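Local coordinates for arginine kinase (Anthopleura japonica, PDB 4RF8), which catalyses the reversible transfer of a phosphoryl group from ATP to L-arginine, giving phosphoarginine and ADP, at residues Ile132-Ser137 and Leu235-Met240; Gly285-Val290 and Arg337-Leu342; Ala455-Ser460 and Thr621-Tyr626; Thr632-Gly637 and Arg690-Ser695. One frame throughout, in Å; residues are numbered along the deposited sequence.

Interaction 1. Residues Ile132-Ser137 and Leu235-Met240. With ADP (adenosine-5'-diphosphate), chain C.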
# COMPACT_ATOMS: atom_id res chain seq x y z
N ILE A 132 -11.96 5.21 5.58
CA ILE A 132 -13.22 5.77 6.07
C ILE A 132 -12.97 6.81 7.16
O ILE A 132 -12.30 6.53 8.16
CB ILE A 132 -14.18 4.67 6.58
CG1 ILE A 132 -14.34 3.57 5.54
CG2 ILE A 132 -15.54 5.27 6.92
CD1 ILE A 132 -15.14 2.38 6.02
N ARG A 133 -13.50 8.01 6.95
CA ARG A 133 -13.34 9.11 7.90
C ARG A 133 -14.70 9.53 8.45
O ARG A 133 -15.68 9.58 7.70
CB ARG A 133 -12.68 10.31 7.20
CG ARG A 133 -12.60 11.60 8.02
CD ARG A 133 -13.81 12.53 7.78
NE ARG A 133 -13.76 13.24 6.51
CZ ARG A 133 -14.73 14.02 6.05
NH1 ARG A 133 -14.60 14.64 4.88
NH2 ARG A 133 -15.84 14.19 6.75
N VAL A 134 -14.76 9.82 9.74
CA VAL A 134 -15.93 10.47 10.33
C VAL A 134 -15.53 11.71 11.14
O VAL A 134 -14.44 11.76 11.72
CB VAL A 134 -16.77 9.52 11.22
CG1 VAL A 134 -17.33 8.38 10.39
CG2 VAL A 134 -15.94 8.99 12.37
N ALA A 135 -16.40 12.70 11.16
CA ALA A 135 -16.21 13.89 11.99
C ALA A 135 -17.18 13.84 13.17
O ALA A 135 -18.38 13.60 12.99
CB ALA A 135 -16.42 15.15 11.18
N ARG A 136 -16.67 14.05 14.38
CA ARG A 136 -17.49 14.00 15.58
C ARG A 136 -17.15 15.15 16.52
O ARG A 136 -16.00 15.61 16.57
CB ARG A 136 -17.30 12.66 16.30
CG ARG A 136 -17.81 11.43 15.54
CD ARG A 136 -19.33 11.43 15.44
NE ARG A 136 -19.85 10.22 14.81
CZ ARG A 136 -20.14 10.10 13.52
NH1 ARG A 136 -19.97 11.13 12.70
NH2 ARG A 136 -20.61 8.96 13.04
N SER A 137 -18.15 15.62 17.27
CA SER A 137 -17.93 16.64 18.30
C SER A 137 -18.45 16.14 19.65
O SER A 137 -19.44 15.42 19.71
CB SER A 137 -18.63 17.95 17.91
OG SER A 137 -18.06 18.50 16.75
N LEU A 235 -12.95 16.02 16.67
CA LEU A 235 -12.36 14.74 16.29
C LEU A 235 -12.51 14.47 14.80
O LEU A 235 -13.60 14.59 14.24
CB LEU A 235 -13.00 13.60 17.08
CG LEU A 235 -12.68 13.50 18.57
CD1 LEU A 235 -13.50 12.41 19.24
CD2 LEU A 235 -11.20 13.22 18.75
N ARG A 236 -11.40 14.12 14.15
CA ARG A 236 -11.46 13.53 12.82
C ARG A 236 -10.90 12.13 12.98
O ARG A 236 -9.72 11.95 13.27
CB ARG A 236 -10.62 14.34 11.83
CG ARG A 236 -11.29 14.56 10.48
CD ARG A 236 -12.44 15.56 10.59
NE ARG A 236 -12.91 16.04 9.29
CZ ARG A 236 -13.62 17.14 9.11
NH1 ARG A 236 -13.95 17.90 10.15
NH2 ARG A 236 -14.00 17.50 7.89
N ILE A 237 -11.76 11.13 12.82
CA ILE A 237 -11.40 9.75 13.08
C ILE A 237 -11.31 8.96 11.78
O ILE A 237 -12.28 8.87 11.02
CB ILE A 237 -12.39 9.10 14.06
CG1 ILE A 237 -12.58 10.01 15.28
CG2 ILE A 237 -11.92 7.73 14.48
CD1 ILE A 237 -13.79 9.66 16.14
N ILE A 238 -10.13 8.39 11.52
CA ILE A 238 -9.85 7.76 10.24
C ILE A 238 -9.40 6.30 10.39
O ILE A 238 -8.47 6.01 11.13
CB ILE A 238 -8.77 8.55 9.47
CG1 ILE A 238 -9.22 9.99 9.25
CG2 ILE A 238 -8.45 7.88 8.14
CD1 ILE A 238 -8.11 11.02 9.35
N SER A 239 -10.09 5.40 9.69
CA SER A 239 -9.65 4.01 9.58
C SER A 239 -9.27 3.77 8.12
O SER A 239 -10.02 4.16 7.22
CB SER A 239 -10.76 3.05 10.01
OG SER A 239 -10.32 1.71 9.96
N MET A 240 -8.12 3.16 7.89
CA MET A 240 -7.64 2.97 6.53
C MET A 240 -6.61 1.86 6.45
O MET A 240 -5.99 1.50 7.46
CB MET A 240 -7.04 4.27 5.98
CG MET A 240 -5.69 4.65 6.59
SD MET A 240 -5.80 5.05 8.34
CE MET A 240 -4.10 5.49 8.70
PB ADP C . -11.47 14.04 4.14
O1B ADP C . -10.20 14.62 4.73
O2B ADP C . -11.99 12.83 4.87
O3B ADP C . -12.53 15.07 3.84
PA ADP C . -9.86 14.03 1.79
O1A ADP C . -10.21 13.84 0.33
O2A ADP C . -9.46 15.40 2.30
O3A ADP C . -11.07 13.46 2.69
O5' ADP C . -8.67 13.02 2.17
C5' ADP C . -7.44 13.51 2.68
C4' ADP C . -6.31 12.65 2.14
O4' ADP C . -6.67 11.27 2.23
C3' ADP C . -6.06 12.97 0.67
O3' ADP C . -4.69 13.33 0.48
C2' ADP C . -6.37 11.69 -0.07
O2' ADP C . -5.39 11.44 -1.08
C1' ADP C . -6.33 10.61 1.00
N9 ADP C . -7.25 9.50 0.67
C8 ADP C . -8.56 9.58 0.36
N7 ADP C . -9.08 8.35 0.10
C5 ADP C . -8.09 7.45 0.23
C6 ADP C . -7.95 5.98 0.09
N6 ADP C . -9.00 5.20 -0.25
N1 ADP C . -6.73 5.45 0.32
C2 ADP C . -5.67 6.21 0.65
N3 ADP C . -5.72 7.54 0.79
C4 ADP C . -6.88 8.21 0.59
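Ile-132 to Arg-136 and Leu-235 to Ser-239 lie side by side as antiparallel strands, joined by six backbone hydrogen bonds. Ile-132, Val-134 and Arg-136 form the hydrogen-bonded pairs with Ser-239, Ile-237 and Leu-235; the shortest bond, Ile-132 N to Ser-239 O at 2.7 Å, has an N-H...O angle of 172°. CA-H...O contacts fill in between, such as Arg-133 CA to Ile-237 O at 3.3 Å.

Val-134 CG2 sits 3.9 Å from Ile-237 CB, on the side where helix 246-263 packs on Ile-132 and Ser-239. Beta-branched Ile-132, Val-134 and Ile-237 suit this covered face of the antiparallel sheet of the phosphagen kinase catalytic domain.

The other face carries the nucleotide. Arg-133 bends at chi2 (-92°) and chi3, and its guanidinium meets the ADP beta-phosphate edge-on: NE bonds O2B and NH1 bonds O3B, at doubtfully short lengths. Arg-236 NH2 lies over one face of it, toward the rim, the two planes 45° apart; the beta-phosphate and Asp-233, bridged to Arg-236 NH1, probably offset the paired positive charges. Small Ala-135 backs Arg-236, its CB 3.6 Å above the guanidinium plane. On this face too, Ile-238 CG1 packs 3.9 Å from Arg-133 CG.

Interaction 2. Residues Gly285-Val290 and Arg337-Leu342. With ADP (adenosine-5'-diphosphate), chain C.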
# COMPACT_ATOMS: atom_id res chain seq x y z
N GLY A 285 -21.39 12.57 8.87
CA GLY A 285 -20.08 13.18 8.96
C GLY A 285 -19.01 12.30 8.34
O GLY A 285 -17.82 12.41 8.67
N MET A 286 -19.43 11.45 7.41
CA MET A 286 -18.60 10.36 6.92
C MET A 286 -18.19 10.47 5.46
O MET A 286 -19.01 10.78 4.59
CB MET A 286 -19.30 9.01 7.15
CG MET A 286 -18.61 7.84 6.44
SD MET A 286 -19.44 6.25 6.63
CE MET A 286 -18.98 5.84 8.31
N ARG A 287 -16.91 10.22 5.20
CA ARG A 287 -16.43 10.01 3.85
C ARG A 287 -15.76 8.64 3.76
O ARG A 287 -14.67 8.43 4.28
CB ARG A 287 -15.45 11.11 3.43
CG ARG A 287 -14.94 10.98 2.01
CD ARG A 287 -14.12 12.18 1.57
NE ARG A 287 -13.73 12.09 0.17
CZ ARG A 287 -12.60 11.56 -0.27
NH1 ARG A 287 -12.33 11.52 -1.57
NH2 ARG A 287 -11.72 11.07 0.59
N ALA A 288 -16.45 7.70 3.11
CA ALA A 288 -15.87 6.40 2.83
C ALA A 288 -15.26 6.44 1.44
O ALA A 288 -15.88 6.96 0.51
CB ALA A 288 -16.92 5.31 2.91
N SER A 289 -14.05 5.90 1.29
CA SER A 289 -13.29 6.07 0.05
C SER A 289 -12.48 4.84 -0.34
O SER A 289 -12.02 4.07 0.51
CB SER A 289 -12.37 7.28 0.17
OG SER A 289 -11.44 7.32 -0.90
N VAL A 290 -12.30 4.67 -1.65
CA VAL A 290 -11.52 3.57 -2.20
C VAL A 290 -10.73 4.07 -3.40
O VAL A 290 -11.27 4.80 -4.24
CB VAL A 290 -12.43 2.39 -2.62
CG1 VAL A 290 -11.73 1.50 -3.63
CG2 VAL A 290 -12.88 1.58 -1.42
N ARG A 337 -21.42 10.31 -2.01
CA ARG A 337 -21.85 11.69 -2.20
C ARG A 337 -22.71 12.16 -1.04
O ARG A 337 -22.82 13.36 -0.78
CB ARG A 337 -22.62 11.83 -3.51
CG ARG A 337 -21.86 12.54 -4.62
CD ARG A 337 -22.81 13.02 -5.72
NE ARG A 337 -23.16 11.96 -6.66
CZ ARG A 337 -22.81 11.96 -7.94
NH1 ARG A 337 -22.11 12.96 -8.44
NH2 ARG A 337 -23.17 10.95 -8.73
N ARG A 338 -23.33 11.21 -0.34
CA ARG A 338 -24.34 11.54 0.67
C ARG A 338 -23.82 11.54 2.11
O ARG A 338 -22.93 10.76 2.46
CB ARG A 338 -25.54 10.59 0.56
CG ARG A 338 -26.32 10.75 -0.74
CD ARG A 338 -27.64 10.00 -0.68
NE ARG A 338 -28.59 10.50 -1.67
CZ ARG A 338 -29.84 10.05 -1.80
NH1 ARG A 338 -30.28 9.08 -1.01
NH2 ARG A 338 -30.63 10.57 -2.73
N ARG A 339 -24.40 12.42 2.92
CA ARG A 339 -24.05 12.56 4.34
C ARG A 339 -25.31 12.53 5.19
O ARG A 339 -25.34 11.89 6.25
CB ARG A 339 -23.31 13.88 4.57
CG ARG A 339 -22.04 14.05 3.74
CD ARG A 339 -20.85 13.36 4.38
NE ARG A 339 -19.90 12.86 3.38
CZ ARG A 339 -18.99 13.60 2.77
NH1 ARG A 339 -18.89 14.90 3.04
NH2 ARG A 339 -18.17 13.05 1.88
N LEU A 340 -26.35 13.21 4.72
CA LEU A 340 -27.61 13.37 5.46
C LEU A 340 -28.75 12.56 4.85
O LEU A 340 -28.89 12.48 3.63
CB LEU A 340 -28.00 14.85 5.51
CG LEU A 340 -27.77 15.63 6.81
CD1 LEU A 340 -28.18 17.09 6.65
CD2 LEU A 340 -28.55 14.99 7.94
N GLY A 341 -29.58 11.97 5.71
CA GLY A 341 -30.73 11.21 5.24
C GLY A 341 -30.47 9.73 5.11
O GLY A 341 -31.38 8.96 4.79
N LEU A 342 -29.23 9.32 5.35
CA LEU A 342 -28.85 7.91 5.31
C LEU A 342 -27.90 7.61 6.46
O LEU A 342 -27.22 8.50 6.95
CB LEU A 342 -28.22 7.54 3.96
CG LEU A 342 -26.72 7.80 3.73
CD1 LEU A 342 -26.32 7.30 2.35
CD2 LEU A 342 -26.35 9.27 3.88
PB ADP C . -11.47 14.04 4.14
O1B ADP C . -10.20 14.62 4.73
O2B ADP C . -11.99 12.83 4.87
O3B ADP C . -12.53 15.07 3.84
PA ADP C . -9.86 14.03 1.79
O1A ADP C . -10.21 13.84 0.33
O2A ADP C . -9.46 15.40 2.30
O3A ADP C . -11.07 13.46 2.69
O5' ADP C . -8.67 13.02 2.17
C5' ADP C . -7.44 13.51 2.68
C4' ADP C . -6.31 12.65 2.14
O4' ADP C . -6.67 11.27 2.23
C3' ADP C . -6.06 12.97 0.67
O3' ADP C . -4.69 13.33 0.48
C2' ADP C . -6.37 11.69 -0.07
O2' ADP C . -5.39 11.44 -1.08
C1' ADP C . -6.33 10.61 1.00
N9 ADP C . -7.25 9.50 0.67
C8 ADP C . -8.56 9.58 0.36
N7 ADP C . -9.08 8.35 0.10
C5 ADP C . -8.09 7.45 0.23
C6 ADP C . -7.95 5.98 0.09
N6 ADP C . -9.00 5.20 -0.25
N1 ADP C . -6.73 5.45 0.32
C2 ADP C . -5.67 6.21 0.65
N3 ADP C . -5.72 7.54 0.79
C4 ADP C . -6.88 8.21 0.59
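With CG beside its backbone N (chi1 -57°) and further bends at chi2 (-83°) and chi3, the side chain of Arg-339 curls from the loop 337-342 back to the strand that starts at Met-286. That path delivers NE to 2.6 Å from Met-286 O, which approaches the guanidinium obliquely, and NH2 to 3.7 Å from Arg-287 CB. Asn-336 ND2 donates a hydrogen bond to the same carbonyl, so two polar groups converge on it.

Arg-287 takes the contrary shape, extended from CG to NE, and lies against the diphosphate of ADP. O1A of the alpha-phosphate stands 3.1 Å above one face of its guanidinium, toward the rim, with NH2 3.2 Å from O1A. The flat group thus meets this oxygen with a face, while NH1 makes a salt bridge to Asp-333. The planes of Arg-287 and Arg-339 are nearly perpendicular, 81° apart.

Further along the strand, Ser-289 OG lies 2.8 Å from ADP N7 and within hydrogen-bonding distance of Asp-333; its one proton can go to only one of them. A small hydroxyl suits this place at the adenine edge.

Arg-287 to Val-290, on strand 286-293 of the catalytic-domain sheet, line the site where ADP is bound. The chemistry implies that positive charge from the loop and strand probably contributes to the field round the diphosphate, and is consistent with Asp-333 orienting Arg-287 as a second-shell partner.

Interaction 3. Residues Ala455-Ser460 and Thr621-Tyr626. With NO3 (nitrate ion), chain J; NO3 (nitrate ion), chain D.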
# COMPACT_ATOMS: atom_id res chain seq x y z
N ALA A 455 11.70 -35.13 -16.39
CA ALA A 455 11.60 -36.54 -16.02
C ALA A 455 12.78 -36.96 -15.14
O ALA A 455 12.65 -37.85 -14.30
CB ALA A 455 11.52 -37.40 -17.25
N ASN A 456 13.93 -36.32 -15.35
CA ASN A 456 15.13 -36.64 -14.59
C ASN A 456 14.97 -36.39 -13.10
O ASN A 456 15.63 -37.05 -12.28
CB ASN A 456 16.33 -35.84 -15.12
CG ASN A 456 16.57 -36.04 -16.60
OD1 ASN A 456 17.05 -35.14 -17.28
ND2 ASN A 456 16.24 -37.23 -17.11
N LYS A 457 14.11 -35.44 -12.76
CA LYS A 457 13.89 -34.98 -11.38
C LYS A 457 15.11 -34.26 -10.81
O LYS A 457 16.19 -34.27 -11.41
CB LYS A 457 13.44 -36.12 -10.46
CG LYS A 457 12.23 -36.88 -10.97
CD LYS A 457 11.08 -35.94 -11.28
CE LYS A 457 9.92 -36.69 -11.91
NZ LYS A 457 9.55 -37.89 -11.12
N HIS A 458 14.92 -33.61 -9.66
CA HIS A 458 15.95 -32.75 -9.08
C HIS A 458 16.23 -33.10 -7.62
O HIS A 458 15.32 -33.38 -6.84
CB HIS A 458 15.52 -31.28 -9.21
CG HIS A 458 16.49 -30.31 -8.62
ND1 HIS A 458 17.54 -29.78 -9.34
CD2 HIS A 458 16.56 -29.76 -7.39
CE1 HIS A 458 18.22 -28.94 -8.57
NE2 HIS A 458 17.65 -28.92 -7.38
N THR A 459 17.51 -33.08 -7.25
CA THR A 459 17.93 -33.38 -5.88
C THR A 459 18.45 -32.13 -5.17
O THR A 459 19.47 -31.55 -5.57
CB THR A 459 19.03 -34.46 -5.85
OG1 THR A 459 18.53 -35.67 -6.42
CG2 THR A 459 19.49 -34.72 -4.42
N SER A 460 17.76 -31.71 -4.11
CA SER A 460 18.22 -30.61 -3.28
C SER A 460 19.17 -31.14 -2.20
O SER A 460 18.99 -32.27 -1.73
CB SER A 460 17.03 -29.89 -2.64
OG SER A 460 16.15 -29.39 -3.63
N THR A 621 9.26 -29.09 -5.50
CA THR A 621 8.81 -30.34 -6.13
C THR A 621 10.01 -31.18 -6.54
O THR A 621 11.14 -30.69 -6.59
CB THR A 621 7.93 -30.09 -7.37
OG1 THR A 621 8.71 -29.51 -8.42
CG2 THR A 621 6.75 -29.19 -7.04
N ASP A 622 9.76 -32.45 -6.85
CA ASP A 622 10.81 -33.33 -7.35
C ASP A 622 11.29 -32.88 -8.72
O ASP A 622 12.48 -32.92 -9.03
CB ASP A 622 10.30 -34.77 -7.44
CG ASP A 622 9.99 -35.37 -6.08
OD1 ASP A 622 10.68 -35.02 -5.10
OD2 ASP A 622 9.06 -36.20 -6.00
N ALA A 623 10.34 -32.43 -9.55
CA ALA A 623 10.63 -32.09 -10.94
C ALA A 623 11.25 -30.71 -11.12
O ALA A 623 12.08 -30.52 -12.01
CB ALA A 623 9.36 -32.22 -11.78
N HIS A 624 10.84 -29.75 -10.29
CA HIS A 624 11.29 -28.37 -10.48
C HIS A 624 12.28 -27.89 -9.42
O HIS A 624 12.82 -26.80 -9.52
CB HIS A 624 10.09 -27.41 -10.52
CG HIS A 624 8.99 -27.84 -11.44
ND1 HIS A 624 7.96 -28.66 -11.04
CD2 HIS A 624 8.75 -27.53 -12.74
CE1 HIS A 624 7.13 -28.85 -12.06
NE2 HIS A 624 7.59 -28.17 -13.10
N GLY A 625 12.51 -28.71 -8.40
CA GLY A 625 13.32 -28.27 -7.27
C GLY A 625 12.58 -27.18 -6.51
O GLY A 625 11.36 -27.25 -6.36
N TYR A 626 13.31 -26.18 -6.03
CA TYR A 626 12.66 -25.06 -5.34
C TYR A 626 11.90 -24.15 -6.31
O TYR A 626 12.44 -23.69 -7.32
CB TYR A 626 13.66 -24.28 -4.49
CG TYR A 626 14.17 -25.08 -3.32
CD1 TYR A 626 13.37 -25.30 -2.21
CD2 TYR A 626 15.45 -25.63 -3.32
CE1 TYR A 626 13.82 -26.04 -1.14
CE2 TYR A 626 15.91 -26.37 -2.25
CZ TYR A 626 15.09 -26.57 -1.16
OH TYR A 626 15.53 -27.31 -0.09
N NO3 J . 14.71 -37.62 -6.28
O1 NO3 J . 14.69 -38.46 -5.16
O2 NO3 J . 15.30 -36.35 -6.19
O3 NO3 J . 14.15 -38.04 -7.49
N NO3 D . 12.29 -28.47 1.67
O1 NO3 D . 13.61 -28.00 1.59
O2 NO3 D . 11.97 -29.71 1.11
O3 NO3 D . 11.30 -27.72 2.30
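The ring of His-458 meets Gly-625 obliquely, its CD2 3.6 Å from the glycine CA, while Ser-460 OG, hydrogen-bonded to His-620 NE2, lies at the edge of the same ring, in its plane. Tyr-626 is approached obliquely by Ser-460 OG, 3.3 Å from CE2, and has a nitrate oxygen at its edge. Outside the two segments Tyr-626 makes a cation-pi contact with Arg-488 and meets His-620 edge-to-face.

Segment 621-626 makes up most of a small hairpin in which strands 620-621 and 625-626 pair antiparallel. Its turn is held by an ST motif: Thr-621 OG1 accepts from His-624 N, a role threonine can play because its hydroxyl sits close to the backbone. The loop that leads from helix 438-448 toward strand 479-488 packs against this hairpin, well away from the annotated sites.

One backbone hydrogen bond joins the two: His-458 N to Asp-622 O, 2.6 Å, with an N-H...O angle of 140°. With no side chain, Gly-625 lets the imidazole come up to its backbone. His-458 has CG opposite its backbone N (chi1 179°), which swings the ring across the hairpin, and its ND1 bonds Gly-693 N. Lys-457 runs its aliphatic part along the turn, CD 3.9 Å from Ala-623 CA, suiting a long chain at the exposed surface. Tyr-626 OH donates to O1 of the chain D nitrate, probably from the crystallisation liquor, at 2.6 Å.

Interaction 4. Residues Thr632-Gly637 and Arg690-Ser695. With NO3 (nitrate ion), chain F.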
# COMPACT_ATOMS: atom_id res chain seq x y z
N THR A 632 13.42 -19.18 -14.35
CA THR A 632 14.88 -19.15 -14.41
C THR A 632 15.50 -19.49 -13.05
O THR A 632 16.65 -19.91 -12.98
CB THR A 632 15.41 -17.77 -14.87
OG1 THR A 632 15.12 -16.78 -13.88
CG2 THR A 632 14.78 -17.37 -16.19
N ASN A 633 14.72 -19.31 -11.99
CA ASN A 633 15.20 -19.49 -10.62
C ASN A 633 14.80 -20.81 -9.97
O ASN A 633 14.81 -20.93 -8.75
CB ASN A 633 14.72 -18.33 -9.74
CG ASN A 633 15.45 -17.03 -10.03
OD1 ASN A 633 16.64 -17.03 -10.33
ND2 ASN A 633 14.74 -15.92 -9.93
N LEU A 634 14.44 -21.80 -10.78
CA LEU A 634 14.04 -23.11 -10.27
C LEU A 634 15.24 -23.92 -9.78
O LEU A 634 16.38 -23.44 -9.83
CB LEU A 634 13.26 -23.89 -11.33
CG LEU A 634 11.92 -23.29 -11.76
CD1 LEU A 634 11.35 -24.04 -12.95
CD2 LEU A 634 10.92 -23.28 -10.61
N GLY A 635 14.99 -25.14 -9.31
CA GLY A 635 16.04 -26.04 -8.88
C GLY A 635 16.74 -25.62 -7.60
O GLY A 635 16.13 -25.60 -6.52
N THR A 636 18.02 -25.28 -7.71
CA THR A 636 18.79 -24.80 -6.58
C THR A 636 18.39 -23.38 -6.22
O THR A 636 18.57 -22.94 -5.08
CB THR A 636 20.30 -24.84 -6.87
OG1 THR A 636 20.59 -24.02 -8.01
CG2 THR A 636 20.75 -26.25 -7.15
N GLY A 637 17.84 -22.66 -7.20
CA GLY A 637 17.50 -21.26 -7.03
C GLY A 637 18.73 -20.45 -6.64
O GLY A 637 18.62 -19.38 -6.04
N ARG A 690 24.28 -23.69 -14.24
CA ARG A 690 23.28 -24.71 -13.96
C ARG A 690 22.51 -24.43 -12.67
O ARG A 690 23.07 -23.88 -11.72
CB ARG A 690 23.94 -26.08 -13.90
CG ARG A 690 24.76 -26.38 -15.13
CD ARG A 690 25.05 -27.86 -15.28
NE ARG A 690 24.82 -28.30 -16.65
CZ ARG A 690 25.37 -29.39 -17.19
NH1 ARG A 690 26.19 -30.13 -16.47
NH2 ARG A 690 25.09 -29.73 -18.44
N ARG A 691 21.24 -24.81 -12.66
CA ARG A 691 20.39 -24.67 -11.48
C ARG A 691 19.50 -25.90 -11.30
O ARG A 691 19.07 -26.22 -10.19
CB ARG A 691 19.54 -23.40 -11.57
CG ARG A 691 20.35 -22.11 -11.47
CD ARG A 691 19.51 -20.85 -11.57
NE ARG A 691 20.35 -19.68 -11.35
CZ ARG A 691 19.90 -18.43 -11.28
NH1 ARG A 691 18.61 -18.16 -11.41
NH2 ARG A 691 20.76 -17.44 -11.08
N LEU A 692 19.23 -26.59 -12.41
CA LEU A 692 18.38 -27.77 -12.40
C LEU A 692 19.15 -29.04 -12.76
O LEU A 692 19.92 -29.06 -13.72
CB LEU A 692 17.18 -27.58 -13.33
CG LEU A 692 15.92 -26.99 -12.69
CD1 LEU A 692 14.91 -26.56 -13.73
CD2 LEU A 692 15.31 -28.01 -11.76
N GLY A 693 18.94 -30.10 -11.98
CA GLY A 693 19.59 -31.37 -12.24
C GLY A 693 20.89 -31.54 -11.48
O GLY A 693 21.67 -32.45 -11.77
N LEU A 694 21.14 -30.65 -10.52
CA LEU A 694 22.32 -30.74 -9.66
C LEU A 694 21.99 -30.15 -8.30
O LEU A 694 21.20 -29.22 -8.20
CB LEU A 694 23.52 -30.03 -10.28
CG LEU A 694 23.64 -28.50 -10.19
CD1 LEU A 694 25.02 -28.05 -10.63
CD2 LEU A 694 22.57 -27.79 -11.00
N SER A 695 22.60 -30.69 -7.24
CA SER A 695 22.35 -30.20 -5.89
C SER A 695 23.15 -28.93 -5.64
O SER A 695 24.04 -28.59 -6.41
CB SER A 695 22.73 -31.25 -4.84
OG SER A 695 24.13 -31.28 -4.64
N NO3 F . 24.51 -34.70 -3.26
O1 NO3 F . 25.00 -35.99 -3.03
O2 NO3 F . 23.24 -34.51 -3.82
O3 NO3 F . 25.28 -33.58 -2.94
O HOH W 1 23.20 -24.18 -8.76
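Arg-691 reaches across to the carbonyl of Thr-632, to which its NH1 donates at 3.1 Å. The bond is not well directed: the donor stands 53° above the carbonyl plane, while the oxygen lies near the guanidinium edge. NH1 also comes to 2.5 Å from Asn-633 OD1, a doubtfully short separation, with amide and guanidinium side by side and their planes 23° apart. An extended arginine is long enough to reach from its loop to Thr-632 and Asn-633, and an amide oxygen is a suitable neighbour for it.

The carbonyl of Arg-691 is satisfied in turn by Thr-636 N at 2.9 Å, and Gly-635 CA adds a CA-H...O contact to it. Gly-635 and Thr-636 are the central residues of a type II' beta turn from Leu-634 to Gly-637, closed by Gly-637 N to Leu-634 O. Gly-635 takes the positive phi such a turn needs, and its bare CA also lets Leu-692 CD2 settle against it at 3.6 Å.

Thr-636 OG1, placed between its backbone N and carbonyl carbon (chi1 59°), accepts from Met-638 N and bonds a water at 2.7 Å. That water donates to Arg-690 O, which Asn-688 ND2 also supplies. Leu-634 CB and Leu-692 CD1 pack at 4.0 Å, and both side chains rest on Val-445 of helix 438-448. Ser-695 is the N-cap of helix 696-712: OG takes Gln-698 N and donates to a nitrate, probably from the crystallisation liquor.

Interactions 1 and 2 share one sheet in the first repeat, where strands 127-136 and 286-293 are neighbours, and both touch the ADP. Interaction 1 is wholly buried and built on strand pairing; interaction 2, partly buried, rests on one arginine, Arg-339, reaching from a loop to the strand. Interactions 3 and 4 belong to the second repeat, their centres 52 to 55 Å from those of the first pair, and join through backbone hydrogen bonds of Gly-635 with His-624 and Tyr-626. Interaction 3 is exposed at Lys-457 and Asp-622; interaction 4 is buried. By alignment of the repeats, Arg-691 is probably equivalent to Arg-339, yet it engages Thr-632, whereas Arg-339 approaches Met-286.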